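Local atomic coordinates of alginate lyase AlgAT5 (Defluviitalea, PDB entry 5ZQI), a protein that probably cleaves alginate by beta-elimination, as a lyase of polysaccharide lyase family 7 built on a beta-sandwich (jelly-roll) fold. Residues L57-L62 with E83-E88; K68-I73 with D111-S116; G99-F104 with E260-V265; T142-I147 with K208-G213; G214-Y219 with Y228-S233. All coordinates share one frame; numbering follows the deposited sequence.

Contact 1. Residues L57-L62 with E83-E88; sequences LPSDIL and ELDSYE
L57 reaches over to the 83-88 loop with both of its methyls. From CB the chain runs to CG, which stands anti to the carbonyl carbon (chi1 -63°), and there it forks: CD1 settles on the backbone of S86, 3.9 Å from its CA, while CD2 goes to E88 and touches the carboxylate carbon CD at 3.8 Å. The extended E88 chain crosses the leucine at about a right angle, and CB, CG and CD of E88 all lie against that one methyl. Next door, P58 sets CD 3.5 Å from the carbonyl O of Y87.

The direct polar link is short: S59 OG donates to D85 O at 2.6 Å, tilted from the carbonyl plane. Beside it, water 1 takes the N-H of S59 at 3.1 Å and donates to L84 O (2.9 Å) and Y87 O (2.8 Å), knitting the first turn of the helix to two carbonyls of the loop. D60 of the helix folds back on the residue before it: its OD2 accepts an almost straight bond from L57 N at 2.8 Å.

P58 also packs on F93 and V102. This is a short, weakly bonded helix near the start of the model, residues 58-61, laid on the edge region of the beta-sandwich and tied to a loop between two strands.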
# COMPACT_ATOMS: atom_id res chain seq x y z
N LEU A 57 17.39 8.70 4.11
CA LEU A 57 16.01 8.77 4.56
C LEU A 57 15.08 8.19 3.51
O LEU A 57 15.46 8.10 2.33
CB LEU A 57 15.59 10.22 4.82
CG LEU A 57 16.36 10.92 5.92
CD1 LEU A 57 16.07 12.40 5.91
CD2 LEU A 57 16.00 10.29 7.25
N PRO A 58 13.88 7.76 3.88
CA PRO A 58 12.96 7.24 2.84
C PRO A 58 12.78 8.18 1.65
O PRO A 58 12.63 7.71 0.51
CB PRO A 58 11.67 7.01 3.63
CG PRO A 58 12.21 6.62 5.04
CD PRO A 58 13.34 7.59 5.25
N SER A 59 12.77 9.49 1.89
CA SER A 59 12.64 10.48 0.84
C SER A 59 13.82 10.50 -0.14
O SER A 59 13.67 11.09 -1.21
CB SER A 59 12.49 11.85 1.47
OG SER A 59 13.65 12.22 2.21
N ASP A 60 14.93 9.86 0.18
CA ASP A 60 16.06 9.70 -0.73
C ASP A 60 15.90 8.51 -1.66
O ASP A 60 16.60 8.42 -2.67
CB ASP A 60 17.37 9.50 0.05
CG ASP A 60 17.77 10.72 0.88
OD1 ASP A 60 17.82 11.84 0.32
OD2 ASP A 60 18.06 10.54 2.08
N ILE A 61 15.03 7.56 -1.31
CA ILE A 61 14.81 6.33 -2.08
C ILE A 61 13.59 6.45 -2.97
O ILE A 61 13.62 6.06 -4.14
CB ILE A 61 14.67 5.12 -1.12
CG1 ILE A 61 15.90 4.99 -0.23
CG2 ILE A 61 14.37 3.85 -1.95
CD1 ILE A 61 17.14 4.70 -0.97
N LEU A 62 12.50 6.96 -2.41
CA LEU A 62 11.23 7.13 -3.10
C LEU A 62 10.91 8.61 -3.19
O LEU A 62 11.30 9.39 -2.32
CB LEU A 62 10.10 6.41 -2.35
CG LEU A 62 10.32 4.93 -2.07
CD1 LEU A 62 9.09 4.45 -1.23
CD2 LEU A 62 10.53 4.10 -3.28
N GLU A 83 7.19 18.00 6.46
CA GLU A 83 7.87 17.19 7.46
C GLU A 83 8.24 15.81 6.93
O GLU A 83 9.28 15.27 7.30
CB GLU A 83 7.00 17.07 8.70
CG GLU A 83 6.83 18.36 9.46
CD GLU A 83 5.71 19.29 8.90
OE1 GLU A 83 4.93 18.83 8.02
OE2 GLU A 83 5.63 20.45 9.37
N LEU A 84 7.43 15.23 6.04
CA LEU A 84 7.72 13.89 5.56
C LEU A 84 9.06 13.82 4.84
O LEU A 84 9.72 12.78 4.87
CB LEU A 84 6.57 13.40 4.66
CG LEU A 84 6.68 12.01 4.08
CD1 LEU A 84 6.77 10.94 5.14
CD2 LEU A 84 5.48 11.68 3.16
N ASP A 85 9.49 14.91 4.20
CA ASP A 85 10.76 14.90 3.49
C ASP A 85 11.94 14.54 4.40
O ASP A 85 12.95 14.02 3.93
CB ASP A 85 11.01 16.26 2.85
CG ASP A 85 12.28 16.30 1.99
OD1 ASP A 85 12.34 15.52 1.02
OD2 ASP A 85 13.21 17.07 2.31
N SER A 86 11.86 14.86 5.69
CA SER A 86 12.97 14.59 6.60
C SER A 86 12.62 13.54 7.65
O SER A 86 13.37 13.38 8.63
CB SER A 86 13.43 15.89 7.28
OG SER A 86 12.39 16.44 8.06
N TYR A 87 11.53 12.81 7.48
CA TYR A 87 11.02 11.90 8.50
C TYR A 87 11.52 10.47 8.32
O TYR A 87 11.56 9.93 7.20
CB TYR A 87 9.49 11.90 8.50
CG TYR A 87 8.90 11.01 9.57
CD1 TYR A 87 8.79 11.45 10.89
CD2 TYR A 87 8.51 9.71 9.28
CE1 TYR A 87 8.27 10.60 11.86
CE2 TYR A 87 7.99 8.85 10.26
CZ TYR A 87 7.92 9.30 11.54
OH TYR A 87 7.46 8.44 12.53
N GLU A 88 11.84 9.81 9.44
CA GLU A 88 11.99 8.36 9.46
C GLU A 88 11.54 7.88 10.84
O GLU A 88 11.46 8.66 11.79
CB GLU A 88 13.43 7.91 9.15
CG GLU A 88 14.44 8.31 10.19
CD GLU A 88 15.78 7.64 9.99
OE1 GLU A 88 16.83 8.24 10.39
OE2 GLU A 88 15.80 6.49 9.48
O HOH W 1 11.62 10.59 4.50

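Contact 2. Residues K68-I73 with D111-S116; sequences KLTLPI and DTTEGS
The carbonyl O of P72 takes the N-H of D111 at 2.8 Å, the one direct hydrogen bond between the two segments. It is a bent bond: the N-H...O angle is 136°, and the donor sits above the carbonyl plane, 47° out of it. The contact joins two loops of the beta-sandwich, one leaving the end of strand 67-70 in one sheet, the other following strand 102-107 of the second sheet and leading into strand 120-127, so it ties together connections that serve both layers.

Water 2 lies close to two further carbonyls, 2.9 Å from L71 O and 2.7 Å from D111 O, though it has more acceptors in reach than protons to give.

The D111 carboxylate lies against the backbone of I73, with OD2 3.6 Å from I73 C. CG stands anti to the carbonyl carbon (chi1 -64°), and the same OD2 accepts the backbone N-H of D75, which holds the carboxylate by I73. The P72 ring packs on A106 and H107 of strand 102-107.

Further along, T113 opens a type II turn to S116, closed by S116 N to T113 O at 3.1 Å. Its two branches do different work: OG1 is hydrogen-bonded to R120 NH2, while the methyl faces the strand. T70 crosses T113 at about a right angle, and the two meet methyl to methyl, T70 CG2 to T113 CG2 at 3.8 Å.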
# COMPACT_ATOMS: atom_id res chain seq x y z
N LYS A 68 1.32 11.40 1.72
CA LYS A 68 1.37 11.56 3.17
C LYS A 68 1.39 10.18 3.79
O LYS A 68 0.93 9.21 3.18
CB LYS A 68 0.21 12.40 3.70
CG LYS A 68 -1.15 11.86 3.58
CD LYS A 68 -2.16 12.75 4.35
CE LYS A 68 -3.57 12.31 4.11
NZ LYS A 68 -4.52 13.13 4.91
N LEU A 69 1.96 10.08 4.99
CA LEU A 69 2.17 8.80 5.66
C LEU A 69 1.27 8.67 6.88
O LEU A 69 1.21 9.60 7.70
CB LEU A 69 3.63 8.66 6.10
CG LEU A 69 4.00 7.40 6.89
CD1 LEU A 69 3.98 6.17 6.03
CD2 LEU A 69 5.39 7.60 7.52
N THR A 70 0.58 7.53 7.01
CA THR A 70 -0.10 7.15 8.26
C THR A 70 0.73 6.10 8.99
O THR A 70 1.18 5.13 8.38
CB THR A 70 -1.50 6.63 8.01
OG1 THR A 70 -2.25 7.63 7.29
CG2 THR A 70 -2.19 6.28 9.35
N LEU A 71 0.94 6.31 10.30
CA LEU A 71 1.73 5.44 11.15
C LEU A 71 0.89 4.45 11.93
O LEU A 71 -0.33 4.59 12.07
CB LEU A 71 2.51 6.30 12.16
CG LEU A 71 3.61 7.20 11.61
CD1 LEU A 71 4.10 8.18 12.69
CD2 LEU A 71 4.76 6.43 11.05
N PRO A 72 1.56 3.38 12.45
CA PRO A 72 0.84 2.43 13.32
C PRO A 72 0.93 2.74 14.82
O PRO A 72 0.61 1.91 15.68
CB PRO A 72 1.54 1.10 13.02
CG PRO A 72 2.98 1.55 12.76
CD PRO A 72 2.86 2.85 11.99
N ILE A 73 1.35 3.97 15.12
CA ILE A 73 1.54 4.44 16.50
C ILE A 73 0.99 5.85 16.60
O ILE A 73 0.54 6.43 15.61
CB ILE A 73 3.02 4.41 16.95
CG1 ILE A 73 3.84 5.26 16.00
CG2 ILE A 73 3.52 2.97 17.03
CD1 ILE A 73 5.27 5.55 16.51
N ASP A 111 -1.89 1.17 16.76
CA ASP A 111 -3.05 2.04 16.69
C ASP A 111 -3.64 2.01 15.29
O ASP A 111 -2.94 1.75 14.30
CB ASP A 111 -2.67 3.47 17.09
CG ASP A 111 -2.22 3.58 18.52
OD1 ASP A 111 -2.57 2.70 19.34
OD2 ASP A 111 -1.52 4.56 18.84
N THR A 112 -4.94 2.25 15.21
CA THR A 112 -5.66 2.17 13.95
C THR A 112 -6.36 3.48 13.61
O THR A 112 -6.72 4.27 14.49
CB THR A 112 -6.70 1.04 13.96
OG1 THR A 112 -7.68 1.27 14.99
CG2 THR A 112 -6.04 -0.31 14.21
N THR A 113 -6.54 3.71 12.31
CA THR A 113 -7.30 4.86 11.87
C THR A 113 -8.78 4.73 12.22
O THR A 113 -9.31 3.63 12.44
CB THR A 113 -7.19 5.04 10.35
OG1 THR A 113 -7.65 3.84 9.70
CG2 THR A 113 -5.78 5.28 9.93
N GLU A 114 -9.47 5.87 12.24
CA GLU A 114 -10.90 5.90 12.46
C GLU A 114 -11.61 5.15 11.34
O GLU A 114 -11.39 5.42 10.15
CB GLU A 114 -11.39 7.35 12.52
CG GLU A 114 -12.90 7.51 12.48
CD GLU A 114 -13.58 6.92 13.69
OE1 GLU A 114 -12.89 6.74 14.72
OE2 GLU A 114 -14.79 6.63 13.62
N GLY A 115 -12.44 4.19 11.72
CA GLY A 115 -13.16 3.39 10.75
C GLY A 115 -12.47 2.12 10.31
O GLY A 115 -13.04 1.38 9.49
N SER A 116 -11.26 1.85 10.80
CA SER A 116 -10.60 0.59 10.54
C SER A 116 -10.24 -0.10 11.85
O SER A 116 -10.01 0.55 12.88
CB SER A 116 -9.31 0.74 9.74
OG SER A 116 -8.69 -0.53 9.51
O HOH W 2 -2.44 2.57 11.78

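Contact 3. Residues G99-F104 with E260-V265; sequences GDAVVF and EIYNLV
A101 and Y262 meet in a CH-pi contact. The A101 methyl CB stands on the normal of the tyrosine ring, 3.6 Å from its centroid, so all six ring carbons are nearly equally far from it. D100 comes to the same ring with its carboxylate plane turned 68° from the ring plane: its OD2 lies in the ring plane at the edge, 3.7 Å from Y262 CE2, and its OD1 is 3.5 Å from Y262 CE2.

Polar links follow the backbone. V102 and I261 form an antiparallel hydrogen-bonded pair, V102 N giving to I261 O and I261 N to V102 O, each at 2.9 Å. V103 and E260 make the adjoining non-hydrogen-bonded pair, where E260 CA adds a CA-H...O contact to V102 O. This is strand 102-107 pairing with strand 256-269 within one sheet of the beta-sandwich. At Y262 the chain turns a corner: Y262 and N263 both face D148 on the other neighbouring strand, a classic beta bulge.

Two waters extend the polar links beyond the last bridge. Water 3 donates to D100 O (2.6 Å) and Y262 O (2.8 Å). Water 4 accepts from the phenol OH of Y262 and donates to D100 OD1; the phenol is also bonded to K150 NZ, and R204 makes a cation-pi contact with the ring.

Apolar contacts lie on both faces. On the V102 side, the I261 methyl CD1 meets F104 CE1 at 3.6 Å. On the other, V103 and E260 run side by side, while the glutamate's OE1 is bonded to N96 ND2.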
# COMPACT_ATOMS: atom_id res chain seq x y z
N GLY A 99 20.35 -0.06 1.77
CA GLY A 99 20.27 1.29 1.27
C GLY A 99 19.57 1.44 -0.06
O GLY A 99 19.87 2.37 -0.80
N ASP A 100 18.63 0.54 -0.38
CA ASP A 100 17.96 0.61 -1.67
C ASP A 100 16.45 0.38 -1.62
O ASP A 100 15.82 0.26 -2.67
CB ASP A 100 18.59 -0.36 -2.68
CG ASP A 100 18.53 -1.81 -2.26
OD1 ASP A 100 18.01 -2.16 -1.20
OD2 ASP A 100 19.06 -2.64 -3.06
N ALA A 101 15.83 0.31 -0.45
CA ALA A 101 14.39 0.20 -0.35
C ALA A 101 13.92 0.79 0.96
O ALA A 101 14.70 0.93 1.91
CB ALA A 101 13.92 -1.25 -0.48
N VAL A 102 12.64 1.13 1.01
CA VAL A 102 12.01 1.64 2.23
C VAL A 102 11.22 0.52 2.88
O VAL A 102 10.37 -0.11 2.23
CB VAL A 102 11.09 2.83 1.92
CG1 VAL A 102 10.41 3.35 3.18
CG2 VAL A 102 11.86 3.97 1.28
N VAL A 103 11.48 0.30 4.15
CA VAL A 103 10.82 -0.70 4.98
C VAL A 103 9.58 -0.08 5.61
O VAL A 103 9.66 1.00 6.23
CB VAL A 103 11.77 -1.20 6.08
CG1 VAL A 103 11.04 -2.21 7.00
CG2 VAL A 103 13.01 -1.81 5.49
N PHE A 104 8.43 -0.75 5.44
CA PHE A 104 7.16 -0.38 6.07
C PHE A 104 6.78 -1.53 6.99
O PHE A 104 6.64 -2.67 6.53
CB PHE A 104 6.05 -0.15 5.05
CG PHE A 104 6.28 0.98 4.08
CD1 PHE A 104 7.11 0.81 2.98
CD2 PHE A 104 5.62 2.18 4.23
CE1 PHE A 104 7.28 1.85 2.08
CE2 PHE A 104 5.80 3.21 3.34
CZ PHE A 104 6.62 3.05 2.26
N GLU A 260 9.13 -4.08 1.79
CA GLU A 260 10.19 -3.18 1.36
C GLU A 260 9.84 -2.73 -0.06
O GLU A 260 9.63 -3.57 -0.94
CB GLU A 260 11.56 -3.87 1.40
CG GLU A 260 11.94 -4.34 2.79
CD GLU A 260 13.39 -4.79 2.94
OE1 GLU A 260 14.21 -4.50 2.03
OE2 GLU A 260 13.69 -5.44 3.96
N ILE A 261 9.75 -1.42 -0.26
CA ILE A 261 9.43 -0.83 -1.56
C ILE A 261 10.72 -0.25 -2.14
O ILE A 261 11.33 0.66 -1.56
CB ILE A 261 8.32 0.25 -1.48
CG1 ILE A 261 7.06 -0.39 -0.91
CG2 ILE A 261 8.13 0.91 -2.86
CD1 ILE A 261 5.83 0.55 -0.91
N TYR A 262 11.10 -0.72 -3.33
CA TYR A 262 12.28 -0.29 -4.06
C TYR A 262 12.01 0.86 -5.01
O TYR A 262 12.86 1.75 -5.15
CB TYR A 262 12.82 -1.48 -4.87
CG TYR A 262 13.49 -2.55 -4.06
CD1 TYR A 262 12.74 -3.50 -3.39
CD2 TYR A 262 14.87 -2.59 -3.93
CE1 TYR A 262 13.35 -4.38 -2.61
CE2 TYR A 262 15.49 -3.53 -3.18
CZ TYR A 262 14.76 -4.38 -2.49
OH TYR A 262 15.38 -5.41 -1.73
N ASN A 263 10.84 0.86 -5.65
CA ASN A 263 10.45 1.90 -6.59
C ASN A 263 8.94 2.06 -6.49
O ASN A 263 8.22 1.10 -6.22
CB ASN A 263 10.86 1.56 -8.05
CG ASN A 263 12.37 1.45 -8.24
OD1 ASN A 263 13.10 2.45 -8.31
ND2 ASN A 263 12.85 0.22 -8.32
N LEU A 264 8.48 3.28 -6.71
CA LEU A 264 7.08 3.67 -6.55
C LEU A 264 6.84 4.85 -7.47
O LEU A 264 7.56 5.85 -7.38
CB LEU A 264 6.77 4.05 -5.10
CG LEU A 264 5.34 4.48 -4.78
CD1 LEU A 264 4.37 3.36 -5.05
CD2 LEU A 264 5.28 4.90 -3.30
N VAL A 265 5.85 4.74 -8.35
CA VAL A 265 5.50 5.82 -9.25
C VAL A 265 3.99 5.89 -9.43
O VAL A 265 3.31 4.86 -9.54
CB VAL A 265 6.19 5.71 -10.63
CG1 VAL A 265 5.70 4.53 -11.43
CG2 VAL A 265 6.08 7.00 -11.44
O HOH W 3 15.64 1.41 -4.99
O HOH W 4 17.94 -4.73 -1.02

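Contact 4. Residues T142-I147 with K208-G213; sequences THTMII and KIVASG
T144 and V210 stand side by side and point the same way, as do I146 and K208, while M145 and I209 pair likewise on the reverse face. They sit on antiparallel strands 142-153 and 205-212, central neighbours in one sheet of the beta-sandwich, whose short segments run 172° apart and 4.7 Å from each other.

On the face of T144, the threonine hydroxyl leans to the valine, OG1 to V210 CG2 at 3.9 Å, and its methyl CG2 lies obliquely across K208. The lysine's aliphatic part is shared: CG also touches I146 CG1 at 3.9 Å. K208 then bends at chi3 (64°), carrying its end away from strand 142-153; its ammonium group makes a cation-pi contact with Y219.

The reverse face looks into the sandwich. The M145 chain leaves with CG anti to its backbone N and curls at chi3, so that the methyl CE arrives 4.1 Å from I209 CD1. M145 also touches F237 and I209 touches I174 and I176, all on the opposing sheet. H143, on this face too, stacks on W136, and its two ring nitrogens are held by H268 ND1 and S140 O.

Underneath, H143 with A211 and M145 with I209 are the hydrogen-bonded pairs, giving four regular N-H...O bonds, of which A211 N to H143 O is nearly straight at 173°. At the end of the ladder, T142 OG1 and S212 OG share a hydrogen bond of 2.9 Å.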
# COMPACT_ATOMS: atom_id res chain seq x y z
N THR A 142 -6.43 8.78 -17.23
CA THR A 142 -5.72 7.53 -17.04
C THR A 142 -4.81 7.68 -15.83
O THR A 142 -4.02 8.62 -15.76
CB THR A 142 -4.92 7.13 -18.29
OG1 THR A 142 -5.80 7.05 -19.42
CG2 THR A 142 -4.26 5.81 -18.08
N HIS A 143 -4.94 6.75 -14.88
CA HIS A 143 -4.34 6.84 -13.56
C HIS A 143 -3.58 5.56 -13.29
O HIS A 143 -4.17 4.48 -13.30
CB HIS A 143 -5.44 7.09 -12.53
CG HIS A 143 -6.42 8.10 -13.00
ND1 HIS A 143 -6.13 9.45 -13.09
CD2 HIS A 143 -7.64 7.94 -13.57
CE1 HIS A 143 -7.16 10.07 -13.62
NE2 HIS A 143 -8.08 9.18 -13.93
N THR A 144 -2.28 5.67 -13.04
CA THR A 144 -1.40 4.51 -12.97
C THR A 144 -0.55 4.55 -11.71
O THR A 144 -0.02 5.61 -11.37
CB THR A 144 -0.47 4.47 -14.18
OG1 THR A 144 -1.24 4.48 -15.38
CG2 THR A 144 0.44 3.24 -14.16
N MET A 145 -0.41 3.41 -11.04
CA MET A 145 0.56 3.23 -9.97
C MET A 145 1.39 1.98 -10.26
O MET A 145 0.83 0.92 -10.60
CB MET A 145 -0.11 3.07 -8.61
CG MET A 145 0.93 2.88 -7.47
SD MET A 145 0.26 2.99 -5.81
CE MET A 145 -1.01 1.73 -5.80
N ILE A 146 2.70 2.10 -10.15
CA ILE A 146 3.62 0.97 -10.23
C ILE A 146 4.37 0.85 -8.92
O ILE A 146 4.98 1.82 -8.44
CB ILE A 146 4.63 1.11 -11.38
CG1 ILE A 146 3.94 1.46 -12.68
CG2 ILE A 146 5.37 -0.23 -11.53
CD1 ILE A 146 4.88 1.78 -13.84
N ILE A 147 4.31 -0.33 -8.31
CA ILE A 147 5.03 -0.60 -7.07
C ILE A 147 5.99 -1.77 -7.31
O ILE A 147 5.56 -2.84 -7.76
CB ILE A 147 4.11 -0.96 -5.90
CG1 ILE A 147 2.87 -0.07 -5.79
CG2 ILE A 147 4.93 -0.91 -4.59
CD1 ILE A 147 1.94 -0.53 -4.69
N LYS A 208 1.43 -3.28 -11.26
CA LYS A 208 0.97 -2.06 -11.92
C LYS A 208 -0.55 -2.05 -11.96
O LYS A 208 -1.18 -3.03 -12.37
CB LYS A 208 1.54 -1.95 -13.34
CG LYS A 208 1.08 -0.71 -14.08
CD LYS A 208 1.80 -0.47 -15.40
CE LYS A 208 1.55 -1.57 -16.39
NZ LYS A 208 2.00 -1.13 -17.75
N ILE A 209 -1.14 -0.94 -11.54
CA ILE A 209 -2.58 -0.72 -11.51
C ILE A 209 -2.87 0.45 -12.44
O ILE A 209 -2.26 1.52 -12.29
CB ILE A 209 -3.07 -0.42 -10.08
CG1 ILE A 209 -2.69 -1.56 -9.13
CG2 ILE A 209 -4.60 -0.18 -10.12
CD1 ILE A 209 -3.02 -1.26 -7.68
N VAL A 210 -3.78 0.25 -13.40
CA VAL A 210 -4.16 1.28 -14.37
C VAL A 210 -5.68 1.41 -14.36
O VAL A 210 -6.39 0.47 -14.72
CB VAL A 210 -3.67 0.94 -15.79
CG1 VAL A 210 -4.07 2.06 -16.76
CG2 VAL A 210 -2.19 0.70 -15.81
N ALA A 211 -6.16 2.60 -14.03
CA ALA A 211 -7.58 2.92 -14.05
C ALA A 211 -7.86 3.90 -15.19
O ALA A 211 -7.26 4.97 -15.24
CB ALA A 211 -8.01 3.52 -12.72
N SER A 212 -8.79 3.55 -16.07
CA SER A 212 -9.09 4.32 -17.27
C SER A 212 -10.27 3.64 -17.96
O SER A 212 -10.40 2.42 -17.93
CB SER A 212 -7.88 4.37 -18.19
OG SER A 212 -8.09 5.26 -19.26
N GLY A 213 -11.11 4.46 -18.58
CA GLY A 213 -12.16 3.92 -19.44
C GLY A 213 -13.23 3.15 -18.72
O GLY A 213 -13.93 2.35 -19.33

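Contact 5. Residues G214-Y219 with Y228-S233; sequences GKIKVY and YNKSVS
I216 and K230 lie side by side and point the same way, the isoleucine's terminal methyl CD1 3.9 Å from K230 CB. I216 keeps CG1 anti to the carbonyl carbon and extends at chi2 (167°), which sends that methyl along the lysine. K230 starts with CG anti to its backbone N, then bends at both chi2 and chi3, folding its end back toward Y228, whose ring CD2 lies 4.3 Å from the same I216 methyl.

K215 sets its CB 3.5 Å from Y228 O. Its chain sets off with CG between the backbone N and the carbonyl carbon (chi1 72°); the chain bends at chi3, and its end leads away.

I216 and Y228 are the hydrogen-bonded pair, with 2.8 Å for both I216 N to Y228 O and Y228 N to I216 O. K230 N reaches G214 O at 3.0 Å, from above the carbonyl plane. G214 has a positive phi of 76°, where the chain enters the strand.

This is the open end of the beta hairpin 215-220 and 223-229 at the margin of its sheet. Strand 205-212 flanks 215-220 on its other side, and I216 and Y228 rest on I174 of the facing sheet.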
# COMPACT_ATOMS: atom_id res chain seq x y z
N GLY A 214 -13.41 3.38 -17.43
CA GLY A 214 -14.37 2.63 -16.66
C GLY A 214 -13.91 1.23 -16.31
O GLY A 214 -14.73 0.35 -16.06
N LYS A 215 -12.60 0.99 -16.33
CA LYS A 215 -12.09 -0.29 -15.89
C LYS A 215 -10.76 -0.11 -15.18
O LYS A 215 -10.11 0.93 -15.28
CB LYS A 215 -11.93 -1.25 -17.06
CG LYS A 215 -10.80 -0.93 -17.98
CD LYS A 215 -10.85 -1.80 -19.25
CE LYS A 215 -11.84 -1.25 -20.24
NZ LYS A 215 -11.78 -1.96 -21.56
N ILE A 216 -10.41 -1.13 -14.42
CA ILE A 216 -9.16 -1.20 -13.68
C ILE A 216 -8.39 -2.43 -14.15
O ILE A 216 -8.93 -3.54 -14.17
CB ILE A 216 -9.41 -1.25 -12.16
CG1 ILE A 216 -10.15 0.00 -11.68
CG2 ILE A 216 -8.04 -1.41 -11.44
CD1 ILE A 216 -10.69 -0.12 -10.26
N LYS A 217 -7.16 -2.22 -14.60
CA LYS A 217 -6.26 -3.30 -14.99
C LYS A 217 -5.16 -3.46 -13.95
O LYS A 217 -4.62 -2.48 -13.44
CB LYS A 217 -5.64 -3.01 -16.37
CG LYS A 217 -6.63 -3.10 -17.49
CD LYS A 217 -6.01 -2.75 -18.84
CE LYS A 217 -7.03 -2.96 -19.96
NZ LYS A 217 -6.56 -2.40 -21.26
N VAL A 218 -4.81 -4.72 -13.65
CA VAL A 218 -3.70 -5.04 -12.74
C VAL A 218 -2.75 -5.99 -13.45
O VAL A 218 -3.19 -7.02 -13.97
CB VAL A 218 -4.19 -5.65 -11.42
CG1 VAL A 218 -3.03 -5.84 -10.44
CG2 VAL A 218 -5.26 -4.76 -10.76
N TYR A 219 -1.47 -5.66 -13.42
CA TYR A 219 -0.38 -6.43 -13.98
C TYR A 219 0.54 -6.90 -12.85
O TYR A 219 0.75 -6.19 -11.85
CB TYR A 219 0.45 -5.60 -14.97
CG TYR A 219 -0.29 -4.99 -16.14
CD1 TYR A 219 -1.13 -3.89 -15.96
CD2 TYR A 219 -0.18 -5.52 -17.42
CE1 TYR A 219 -1.81 -3.32 -17.02
CE2 TYR A 219 -0.86 -4.95 -18.48
CZ TYR A 219 -1.66 -3.85 -18.27
OH TYR A 219 -2.32 -3.32 -19.37
N TYR A 228 -11.11 -5.22 -14.80
CA TYR A 228 -12.25 -5.16 -13.89
C TYR A 228 -13.08 -3.92 -14.14
O TYR A 228 -12.58 -2.81 -14.00
CB TYR A 228 -11.72 -5.21 -12.45
CG TYR A 228 -12.68 -5.04 -11.31
CD1 TYR A 228 -13.76 -5.87 -11.16
CD2 TYR A 228 -12.46 -4.05 -10.36
CE1 TYR A 228 -14.63 -5.71 -10.08
CE2 TYR A 228 -13.31 -3.89 -9.29
CZ TYR A 228 -14.39 -4.72 -9.16
OH TYR A 228 -15.23 -4.55 -8.07
N ASN A 229 -14.34 -4.12 -14.53
CA ASN A 229 -15.22 -2.98 -14.74
C ASN A 229 -15.48 -2.24 -13.43
O ASN A 229 -15.88 -2.84 -12.44
CB ASN A 229 -16.56 -3.42 -15.32
CG ASN A 229 -16.46 -3.97 -16.71
OD1 ASN A 229 -15.51 -3.66 -17.45
ND2 ASN A 229 -17.42 -4.80 -17.08
N LYS A 230 -15.32 -0.92 -13.46
CA LYS A 230 -15.57 -0.10 -12.29
C LYS A 230 -15.66 1.37 -12.68
O LYS A 230 -14.73 1.94 -13.28
CB LYS A 230 -14.46 -0.35 -11.25
CG LYS A 230 -14.70 0.38 -9.94
CD LYS A 230 -15.89 -0.17 -9.20
CE LYS A 230 -15.56 -1.41 -8.39
NZ LYS A 230 -16.70 -1.78 -7.50
N SER A 231 -16.77 1.98 -12.32
CA SER A 231 -17.05 3.40 -12.57
C SER A 231 -17.21 4.05 -11.20
O SER A 231 -18.25 3.91 -10.57
CB SER A 231 -18.30 3.54 -13.42
OG SER A 231 -18.68 4.91 -13.57
N VAL A 232 -16.16 4.74 -10.74
CA VAL A 232 -16.15 5.39 -9.42
C VAL A 232 -15.24 6.61 -9.47
O VAL A 232 -14.19 6.59 -10.13
CB VAL A 232 -15.73 4.38 -8.33
CG1 VAL A 232 -14.39 3.76 -8.66
CG2 VAL A 232 -15.68 5.04 -6.95
N SER A 233 -15.63 7.65 -8.74
CA SER A 233 -14.82 8.86 -8.57
C SER A 233 -14.42 9.01 -7.10
O SER A 233 -14.77 8.19 -6.23
CB SER A 233 -15.56 10.10 -9.09
OG SER A 233 -16.75 10.31 -8.39

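Contacts 3, 4 and 5 are strand pairings within one antiparallel sheet, joined in series: V265 O to I146 N probably bonds contact 3 to contact 4, and V210 O to K217 N contact 4 to contact 5. Contact 3 is buried, contact 4 partly buried, and contact 5 lies at the surface on the outermost hairpin. Contacts 1 and 2 involve loops, with a short helix in contact 1 and the end of a strand in contact 2. Each has a single direct hydrogen bond, plus a bridging water in contact 1 and a water close to two carbonyls in contact 2. They touch through Y87 and L71. Contacts 1 and 5 lie on opposite sides of the chain's centre, about 31 Å between centres.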